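Side-chain contacts in N-acetylgalactosaminyltransferase 7 (Homo sapiens, PDB 6IWR), which belongs to the polypeptide GalNAc transferases, joining a GT-A glycosyltransferase fold that carries a manganese ion to a ricin-type beta-trefoil lectin domain: residues A[151-156]-A[164-169]; A[525-530]-A[536-541]; A[304-309]-A[462-467]. One frame throughout, in Å; residues are numbered along the deposited sequence.

Contact 1 (A[151-156]-A[164-169])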
loop_
_atom_site.group_PDB
_atom_site.type_symbol
_atom_site.label_atom_id
_atom_site.label_comp_id
_atom_site.label_asym_id
_atom_site.label_seq_id
_atom_site.Cartn_x
_atom_site.Cartn_y
_atom_site.Cartn_z
ATOM N N VAL A 151 22.374 5.770 29.785
ATOM C CA VAL A 151 21.399 5.588 28.713
ATOM C C VAL A 151 22.133 5.747 27.388
ATOM O O VAL A 151 22.882 6.714 27.185
ATOM C CB VAL A 151 20.182 6.544 28.827
ATOM C CG1 VAL A 151 19.762 6.810 30.270
ATOM C CG2 VAL A 151 20.367 7.845 28.067
ATOM N N VAL A 152 21.970 4.774 26.497
ATOM C CA VAL A 152 22.601 4.827 25.188
ATOM C C VAL A 152 21.502 4.946 24.147
ATOM O O VAL A 152 20.493 4.238 24.213
ATOM C CB VAL A 152 23.516 3.615 24.927
ATOM C CG1 VAL A 152 24.015 3.005 26.247
ATOM C CG2 VAL A 152 22.819 2.629 24.156
ATOM N N ILE A 153 21.677 5.896 23.239
ATOM C CA ILE A 153 20.763 6.173 22.145
ATOM C C ILE A 153 21.576 5.999 20.872
ATOM O O ILE A 153 22.521 6.760 20.620
ATOM C CB ILE A 153 20.172 7.590 22.219
ATOM C CG1 ILE A 153 19.419 7.801 23.516
ATOM C CG2 ILE A 153 19.231 7.853 21.039
ATOM C CD1 ILE A 153 19.158 9.227 23.768
ATOM N N VAL A 154 21.232 4.999 20.094
ATOM C CA VAL A 154 21.813 4.799 18.778
ATOM C C VAL A 154 20.967 5.574 17.781
ATOM O O VAL A 154 19.737 5.480 17.795
ATOM C CB VAL A 154 21.867 3.300 18.436
ATOM C CG1 VAL A 154 22.303 3.095 16.984
ATOM C CG2 VAL A 154 22.773 2.574 19.426
ATOM N N PHE A 155 21.600 6.377 16.938
ATOM C CA PHE A 155 20.828 7.111 15.956
ATOM C C PHE A 155 21.502 7.041 14.596
ATOM O O PHE A 155 22.711 6.810 14.479
ATOM C CB PHE A 155 20.600 8.568 16.387
ATOM C CG PHE A 155 21.820 9.428 16.316
ATOM C CD1 PHE A 155 22.128 10.123 15.152
ATOM C CD2 PHE A 155 22.638 9.572 17.423
ATOM C CE1 PHE A 155 23.240 10.935 15.078
ATOM C CE2 PHE A 155 23.769 10.385 17.360
ATOM C CZ PHE A 155 24.077 11.058 16.177
ATOM N N HIS A 156 20.674 7.209 13.563
ATOM C CA HIS A 156 21.143 7.329 12.183
ATOM C C HIS A 156 20.249 8.354 11.500
ATOM O O HIS A 156 19.058 8.103 11.310
ATOM C CB HIS A 156 21.107 5.975 11.460
ATOM C CG HIS A 156 21.400 6.058 9.990
ATOM N ND1 HIS A 156 22.683 6.068 9.480
ATOM C CD2 HIS A 156 20.571 6.142 8.922
ATOM C CE1 HIS A 156 22.631 6.168 8.164
ATOM N NE2 HIS A 156 21.361 6.210 7.801
ATOM N N MET A 164 16.916 15.546 20.037
ATOM C CA MET A 164 17.243 16.321 21.223
ATOM C C MET A 164 16.097 16.299 22.229
ATOM O O MET A 164 16.331 16.483 23.434
ATOM C CB MET A 164 17.624 17.752 20.838
ATOM C CG MET A 164 18.974 17.901 20.122
ATOM S SD MET A 164 20.366 16.890 20.715
ATOM C CE MET A 164 20.391 17.285 22.431
ATOM N N ARG A 165 14.869 16.031 21.775
ATOM C CA ARG A 165 13.773 15.918 22.733
ATOM C C ARG A 165 13.883 14.626 23.529
ATOM O O ARG A 165 13.553 14.599 24.722
ATOM C CB ARG A 165 12.419 16.022 22.032
ATOM C CG ARG A 165 11.197 15.990 22.978
ATOM C CD ARG A 165 9.968 16.777 22.422
ATOM N NE ARG A 165 9.733 16.445 21.020
ATOM C CZ ARG A 165 9.784 17.296 20.003
ATOM N NH1 ARG A 165 9.583 16.832 18.773
ATOM N NH2 ARG A 165 10.008 18.593 20.193
ATOM N N THR A 166 14.363 13.544 22.900
ATOM C CA THR A 166 14.635 12.326 23.655
ATOM C C THR A 166 15.563 12.634 24.822
ATOM O O THR A 166 15.255 12.350 25.988
ATOM C CB THR A 166 15.297 11.277 22.766
ATOM O OG1 THR A 166 14.610 11.169 21.516
ATOM C CG2 THR A 166 15.322 9.924 23.473
ATOM N N VAL A 167 16.712 13.234 24.492
ATOM C CA VAL A 167 17.722 13.584 25.478
ATOM C C VAL A 167 17.162 14.564 26.500
ATOM O O VAL A 167 17.299 14.365 27.716
ATOM C CB VAL A 167 18.974 14.144 24.769
ATOM C CG1 VAL A 167 19.944 14.752 25.785
ATOM C CG2 VAL A 167 19.675 13.033 23.968
ATOM N N HIS A 168 16.566 15.663 26.030
ATOM C CA HIS A 168 15.967 16.608 26.969
ATOM C C HIS A 168 15.021 15.880 27.912
ATOM O O HIS A 168 15.081 16.047 29.137
ATOM C CB HIS A 168 15.225 17.731 26.225
ATOM C CG HIS A 168 16.101 18.879 25.820
ATOM N ND1 HIS A 168 16.101 20.093 26.476
ATOM C CD2 HIS A 168 17.002 19.000 24.815
ATOM C CE1 HIS A 168 16.966 20.907 25.897
ATOM N NE2 HIS A 168 17.523 20.272 24.882
ATOM N N SER A 169 14.161 15.032 27.356
ATOM C CA SER A 169 13.204 14.307 28.176
ATOM C C SER A 169 13.916 13.468 29.236
ATOM O O SER A 169 13.528 13.485 30.408
ATOM C CB SER A 169 12.309 13.475 27.257
ATOM O OG SER A 169 12.329 12.098 27.551
#
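In the beta-alpha-beta unit formed by strand 149-155, helix 160-173 and strand 179-186, Ile153 of the first strand meets Thr166 and Val167 of the helix. One methyl does all the touching from the strand side. Ile153 CD1 lies 3.8 Å from Val167 CG2, the two side chains passing at a slant. The same CD1 stands 3.9 Å from Thr166 CG2, and here the side chains run tip to tip. The isoleucine gets that reach from its torsions: CG1 sits anti to the carbonyl carbon (chi1 -59°), and the nearly straight continuation at chi2, 165°, pushes CD1 out to the helix. Thr166 presents two different ends. Its CG2 joins the apolar contact, while OG1 is bound to Thr162 O one turn back and also takes part in a hydrogen bond with Cys244 N. All three residues are buried, and the contact is purely van der Waals, in a GT-A glycosyltransferase fold of the Rossmann-like kind. Around it, strands 179-186 and 236-240 run parallel to strand 149-155 as its sheet partners; Leu184 of the former touches both Ile153 and Val167, and Leu240 of the latter touches Ile153.

Contact 2 (A[525-530]-A[536-541])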
loop_
_atom_site.group_PDB
_atom_site.type_symbol
_atom_site.label_atom_id
_atom_site.label_comp_id
_atom_site.label_asym_id
_atom_site.label_seq_id
_atom_site.Cartn_x
_atom_site.Cartn_y
_atom_site.Cartn_z
ATOM N N CYS A 525 -3.767 -18.012 3.089
ATOM C CA CYS A 525 -4.110 -19.243 2.385
ATOM C C CYS A 525 -4.885 -18.960 1.104
ATOM O O CYS A 525 -5.570 -17.945 0.975
ATOM C CB CYS A 525 -4.940 -20.173 3.264
ATOM S SG CYS A 525 -4.023 -20.787 4.547
ATOM N N LEU A 526 -4.738 -19.858 0.132
ATOM C CA LEU A 526 -5.550 -19.818 -1.071
ATOM C C LEU A 526 -6.821 -20.611 -0.812
ATOM O O LEU A 526 -6.795 -21.643 -0.131
ATOM C CB LEU A 526 -4.838 -20.391 -2.303
ATOM C CG LEU A 526 -3.377 -20.118 -2.671
ATOM C CD1 LEU A 526 -3.246 -19.573 -4.071
ATOM C CD2 LEU A 526 -2.722 -19.166 -1.705
ATOM N N THR A 527 -7.934 -20.110 -1.344
ATOM C CA THR A 527 -9.216 -20.793 -1.275
ATOM C C THR A 527 -10.003 -20.436 -2.524
ATOM O O THR A 527 -9.500 -19.752 -3.419
ATOM C CB THR A 527 -9.990 -20.436 -0.002
ATOM O OG1 THR A 527 -11.329 -20.918 -0.128
ATOM C CG2 THR A 527 -10.019 -18.933 0.200
ATOM N N LYS A 528 -11.242 -20.899 -2.582
ATOM C CA LYS A 528 -12.093 -20.718 -3.748
ATOM C C LYS A 528 -12.958 -19.484 -3.539
ATOM O O LYS A 528 -13.690 -19.395 -2.548
ATOM C CB LYS A 528 -12.955 -21.958 -3.984
ATOM C CG LYS A 528 -13.841 -21.864 -5.203
ATOM C CD LYS A 528 -15.227 -21.385 -4.824
ATOM C CE LYS A 528 -16.066 -22.540 -4.315
ATOM N NZ LYS A 528 -17.345 -22.614 -5.074
ATOM N N GLY A 529 -12.861 -18.529 -4.453
ATOM C CA GLY A 529 -13.677 -17.348 -4.303
ATOM C C GLY A 529 -15.033 -17.513 -4.953
ATOM O O GLY A 529 -15.155 -17.351 -6.171
ATOM N N ALA A 530 -16.061 -17.860 -4.177
ATOM C CA ALA A 530 -17.409 -17.758 -4.713
ATOM C C ALA A 530 -17.665 -16.312 -5.112
ATOM O O ALA A 530 -17.142 -15.375 -4.503
ATOM C CB ALA A 530 -18.450 -18.229 -3.697
ATOM N N MET A 536 -8.502 -17.129 -4.544
ATOM C CA MET A 536 -8.365 -15.939 -3.737
ATOM C C MET A 536 -7.334 -16.205 -2.646
ATOM O O MET A 536 -7.050 -17.356 -2.311
ATOM C CB MET A 536 -9.740 -15.598 -3.164
ATOM C CG MET A 536 -9.886 -14.322 -2.363
ATOM S SD MET A 536 -11.533 -14.333 -1.621
ATOM C CE MET A 536 -11.616 -16.041 -1.083
ATOM N N ILE A 537 -6.757 -15.127 -2.116
ATOM C CA ILE A 537 -5.796 -15.159 -1.015
ATOM C C ILE A 537 -6.431 -14.447 0.176
ATOM O O ILE A 537 -6.879 -13.303 0.039
ATOM C CB ILE A 537 -4.488 -14.454 -1.404
ATOM C CG1 ILE A 537 -3.423 -15.425 -1.814
ATOM C CG2 ILE A 537 -3.880 -13.765 -0.210
ATOM C CD1 ILE A 537 -2.070 -14.956 -1.315
ATOM N N THR A 538 -6.469 -15.098 1.343
ATOM C CA THR A 538 -7.018 -14.440 2.529
ATOM C C THR A 538 -6.252 -14.844 3.762
ATOM O O THR A 538 -5.404 -15.737 3.731
ATOM C CB THR A 538 -8.482 -14.782 2.826
ATOM O OG1 THR A 538 -9.036 -15.578 1.774
ATOM C CG2 THR A 538 -9.287 -13.516 3.014
ATOM N N HIS A 539 -6.626 -14.217 4.873
ATOM C CA HIS A 539 -6.070 -14.602 6.155
ATOM C C HIS A 539 -6.592 -15.975 6.576
ATOM O O HIS A 539 -7.748 -16.343 6.332
ATOM C CB HIS A 539 -6.383 -13.565 7.229
ATOM C CG HIS A 539 -5.723 -13.866 8.537
ATOM N ND1 HIS A 539 -6.433 -14.097 9.696
ATOM C CD2 HIS A 539 -4.417 -14.036 8.853
ATOM C CE1 HIS A 539 -5.588 -14.365 10.678
ATOM N NE2 HIS A 539 -4.360 -14.337 10.192
ATOM N N CYS A 540 -5.722 -16.705 7.269
ATOM C CA CYS A 540 -5.806 -18.139 7.447
ATOM C C CYS A 540 -5.831 -18.464 8.935
ATOM O O CYS A 540 -5.124 -17.827 9.712
ATOM C CB CYS A 540 -4.604 -18.795 6.752
ATOM S SG CYS A 540 -5.061 -20.394 6.229
ATOM N N ASN A 541 -6.638 -19.446 9.344
ATOM C CA ASN A 541 -6.639 -19.929 10.725
ATOM C C ASN A 541 -6.569 -21.455 10.732
ATOM O O ASN A 541 -7.003 -22.117 9.787
ATOM C CB ASN A 541 -7.879 -19.464 11.515
ATOM C CG ASN A 541 -7.832 -17.975 11.881
ATOM O OD1 ASN A 541 -6.754 -17.392 12.074
ATOM N ND2 ASN A 541 -9.013 -17.356 11.989
#
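Cys525 and Cys540 are joined by a disulfide, SG to SG 2.0 Å, with a torsion of -87° about the S-S bond, close to the relaxed right angle. It ties strand 524-529 to the residue just past the end of strand 534-539. Beside it the ladder is tight. Cys525 N reaches Thr538 O at 2.9 Å, and Thr538 N returns the bond to Cys525 O. Two residues on, Thr527 and Met536 form a second hydrogen-bonded pair. Between these pairs sits the non-hydrogen-bonded pair Leu526 and Ile537, whose side chains share the face opposite Thr527 and Met536 and are both buried; the two side chains cross, Leu526 CD2 lying 3.8 Å from Ile537 CG1. Packing is close on the other face too. Met536 extends with CG anti to its backbone N (chi1 -175°) and then bends at chi3, which lays CE alongside Thr527 CG2 at 3.5 Å and 4.0 Å from Gly529 CA. Thr527 OG1 has a partner outside the hairpin, Glu547 OE1. The open side is at Lys528 and His539, which are exposed and point away from the opposing strand, whereas Met536 and Thr538 are only partly exposed. The whole is an antiparallel beta hairpin stapled by a disulfide, within the ricin-type beta-trefoil lectin domain.

Contact 3 (A[304-309]-A[462-467])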
loop_
_atom_site.group_PDB
_atom_site.type_symbol
_atom_site.label_atom_id
_atom_site.label_comp_id
_atom_site.label_asym_id
_atom_site.label_seq_id
_atom_site.Cartn_x
_atom_site.Cartn_y
_atom_site.Cartn_z
ATOM N N ARG A 304 2.048 -9.604 20.233
ATOM C CA ARG A 304 1.737 -9.272 21.621
ATOM C C ARG A 304 0.484 -10.012 22.073
ATOM O O ARG A 304 -0.488 -10.126 21.323
ATOM C CB ARG A 304 1.568 -7.754 21.811
ATOM C CG ARG A 304 2.853 -6.966 21.554
ATOM C CD ARG A 304 2.593 -5.450 21.480
ATOM N NE ARG A 304 2.444 -4.833 22.805
ATOM C CZ ARG A 304 1.304 -4.351 23.300
ATOM N NH1 ARG A 304 0.186 -4.400 22.573
ATOM N NH2 ARG A 304 1.283 -3.814 24.519
ATOM N N VAL A 305 0.504 -10.528 23.297
ATOM C CA VAL A 305 -0.666 -11.248 23.790
ATOM C C VAL A 305 -1.026 -10.701 25.163
ATOM O O VAL A 305 -0.158 -10.195 25.884
ATOM C CB VAL A 305 -0.432 -12.768 23.837
ATOM C CG1 VAL A 305 -0.005 -13.302 22.465
ATOM C CG2 VAL A 305 0.576 -13.112 24.934
ATOM N N PRO A 306 -2.285 -10.774 25.565
ATOM C CA PRO A 306 -2.677 -10.169 26.844
ATOM C C PRO A 306 -1.973 -10.837 28.015
ATOM O O PRO A 306 -1.604 -12.015 27.961
ATOM C CB PRO A 306 -4.189 -10.404 26.892
ATOM C CG PRO A 306 -4.396 -11.607 26.018
ATOM C CD PRO A 306 -3.398 -11.474 24.910
ATOM N N LEU A 307 -1.786 -10.067 29.088
ATOM C CA LEU A 307 -1.236 -10.627 30.321
ATOM C C LEU A 307 -2.161 -11.717 30.861
ATOM O O LEU A 307 -3.384 -11.578 30.849
ATOM C CB LEU A 307 -1.029 -9.524 31.362
ATOM C CG LEU A 307 -0.428 -9.962 32.699
ATOM C CD1 LEU A 307 0.992 -10.424 32.537
ATOM C CD2 LEU A 307 -0.491 -8.815 33.670
ATOM N N THR A 308 -1.579 -12.788 31.333
ATOM C CA THR A 308 -2.363 -13.974 31.625
ATOM C C THR A 308 -2.861 -13.978 33.061
ATOM O O THR A 308 -2.308 -13.299 33.934
ATOM C CB THR A 308 -1.519 -15.208 31.417
ATOM O OG1 THR A 308 -0.436 -15.134 32.350
ATOM C CG2 THR A 308 -0.999 -15.290 30.004
ATOM N N PRO A 309 -3.900 -14.760 33.348
ATOM C CA PRO A 309 -4.278 -14.966 34.757
ATOM C C PRO A 309 -3.217 -15.690 35.577
ATOM O O PRO A 309 -3.054 -15.387 36.766
ATOM C CB PRO A 309 -5.587 -15.772 34.657
ATOM C CG PRO A 309 -5.760 -16.124 33.210
ATOM C CD PRO A 309 -4.976 -15.142 32.422
ATOM N N THR A 462 1.310 -20.793 22.137
ATOM C CA THR A 462 0.653 -21.679 21.176
ATOM C C THR A 462 -0.854 -21.570 21.255
ATOM O O THR A 462 -1.553 -21.999 20.330
ATOM C CB THR A 462 1.049 -23.124 21.381
ATOM O OG1 THR A 462 0.578 -23.558 22.666
ATOM C CG2 THR A 462 2.558 -23.265 21.287
ATOM N N SER A 463 -1.370 -20.982 22.326
ATOM C CA SER A 463 -2.797 -20.731 22.403
ATOM C C SER A 463 -3.216 -19.527 21.562
ATOM O O SER A 463 -4.401 -19.374 21.270
ATOM C CB SER A 463 -3.195 -20.576 23.868
ATOM O OG SER A 463 -3.751 -19.314 24.124
ATOM N N HIS A 464 -2.277 -18.702 21.113
ATOM C CA HIS A 464 -2.597 -17.606 20.204
ATOM C C HIS A 464 -2.009 -17.785 18.815
ATOM O O HIS A 464 -2.583 -17.281 17.843
ATOM C CB HIS A 464 -2.098 -16.262 20.760
ATOM C CG HIS A 464 -2.808 -15.813 21.997
ATOM N ND1 HIS A 464 -3.950 -15.046 21.961
ATOM C CD2 HIS A 464 -2.532 -16.012 23.306
ATOM C CE1 HIS A 464 -4.352 -14.797 23.195
ATOM N NE2 HIS A 464 -3.509 -15.374 24.029
ATOM N N TYR A 465 -0.862 -18.454 18.711
ATOM C CA TYR A 465 -0.218 -18.780 17.439
ATOM C C TYR A 465 0.101 -20.269 17.500
ATOM O O TYR A 465 1.167 -20.678 17.986
ATOM C CB TYR A 465 1.003 -17.888 17.208
ATOM C CG TYR A 465 0.597 -16.435 17.245
ATOM C CD1 TYR A 465 0.062 -15.834 16.132
ATOM C CD2 TYR A 465 0.673 -15.699 18.411
ATOM C CE1 TYR A 465 -0.358 -14.526 16.151
ATOM C CE2 TYR A 465 0.265 -14.368 18.452
ATOM C CZ TYR A 465 -0.258 -13.785 17.310
ATOM O OH TYR A 465 -0.689 -12.459 17.306
ATOM N N PRO A 466 -0.840 -21.114 17.050
ATOM C CA PRO A 466 -0.664 -22.575 17.152
ATOM C C PRO A 466 0.553 -23.066 16.383
ATOM O O PRO A 466 1.002 -22.448 15.417
ATOM C CB PRO A 466 -1.951 -23.134 16.540
ATOM C CG PRO A 466 -2.944 -21.997 16.585
ATOM C CD PRO A 466 -2.170 -20.720 16.551
ATOM N N LEU A 467 1.084 -24.198 16.819
ATOM C CA LEU A 467 2.176 -24.831 16.093
ATOM C C LEU A 467 1.722 -25.159 14.672
ATOM O O LEU A 467 0.621 -25.690 14.493
ATOM C CB LEU A 467 2.613 -26.103 16.802
ATOM C CG LEU A 467 3.706 -26.001 17.877
ATOM C CD1 LEU A 467 3.919 -24.537 18.293
ATOM C CD2 LEU A 467 3.429 -26.918 19.082
#
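Val305 sets one methyl over a face of the His464 imidazole. Its CG1 lies 4.0 Å from the centroid of the His464 ring and 26° off the normal, a CH-pi contact displaced toward the rim, so that the carbon is nearest CG and CD2 rather than the middle of the ring. Val305 CB adds to this at 3.9 Å from His464 CD2. The valine methyl is put there by its torsion: CG1 stands anti to the carbonyl carbon (chi1 -56°), on the side of the histidine. Pro306 approaches the same ring obliquely, from a direction opposed to that of the histidine side chain, with CD 3.9 Å from His464 CE1. The two residues thus follow the imidazole along its length, Val305 over CG and CD2, Pro306 by CE1 and NE2. The valine and proline end strand 302-306, which with strand 292-296 makes a small two-stranded antiparallel sheet, and His464 comes from the loop between helix 450-457 and strand 471-474, about 160 residues further along the chain. Tyr465, next in that loop, turns its edge to the same methyl: Val305 CG1 lies near the plane of the phenol ring, 4.2 Å from Tyr465 CE2. Tyr465 O accepts a hydrogen bond from Trp298 NE1, and beyond the strand Thr308 OG1 caps Glu311 N and is also hydrogen-bonded to Tyr459 OH.

In the fold
Contacts 1 and 2 fall in separate parts of the enzyme, the GT-A glycosyltransferase fold and the beta-trefoil lectin domain, with centres 45 Å apart on opposite sides of the chain's centre. Contact 3 ties a strand of the former to the loop that leads toward the first strands of the latter. It lies nearer contact 2, with centres 24 Å apart and nearest atoms about 7 Å apart, than contact 1, whose centre is 33 Å away. None of the three touches another. The side chain of Ile153 in contact 1 is about 11 Å from the bound manganese ion, too far to coordinate it.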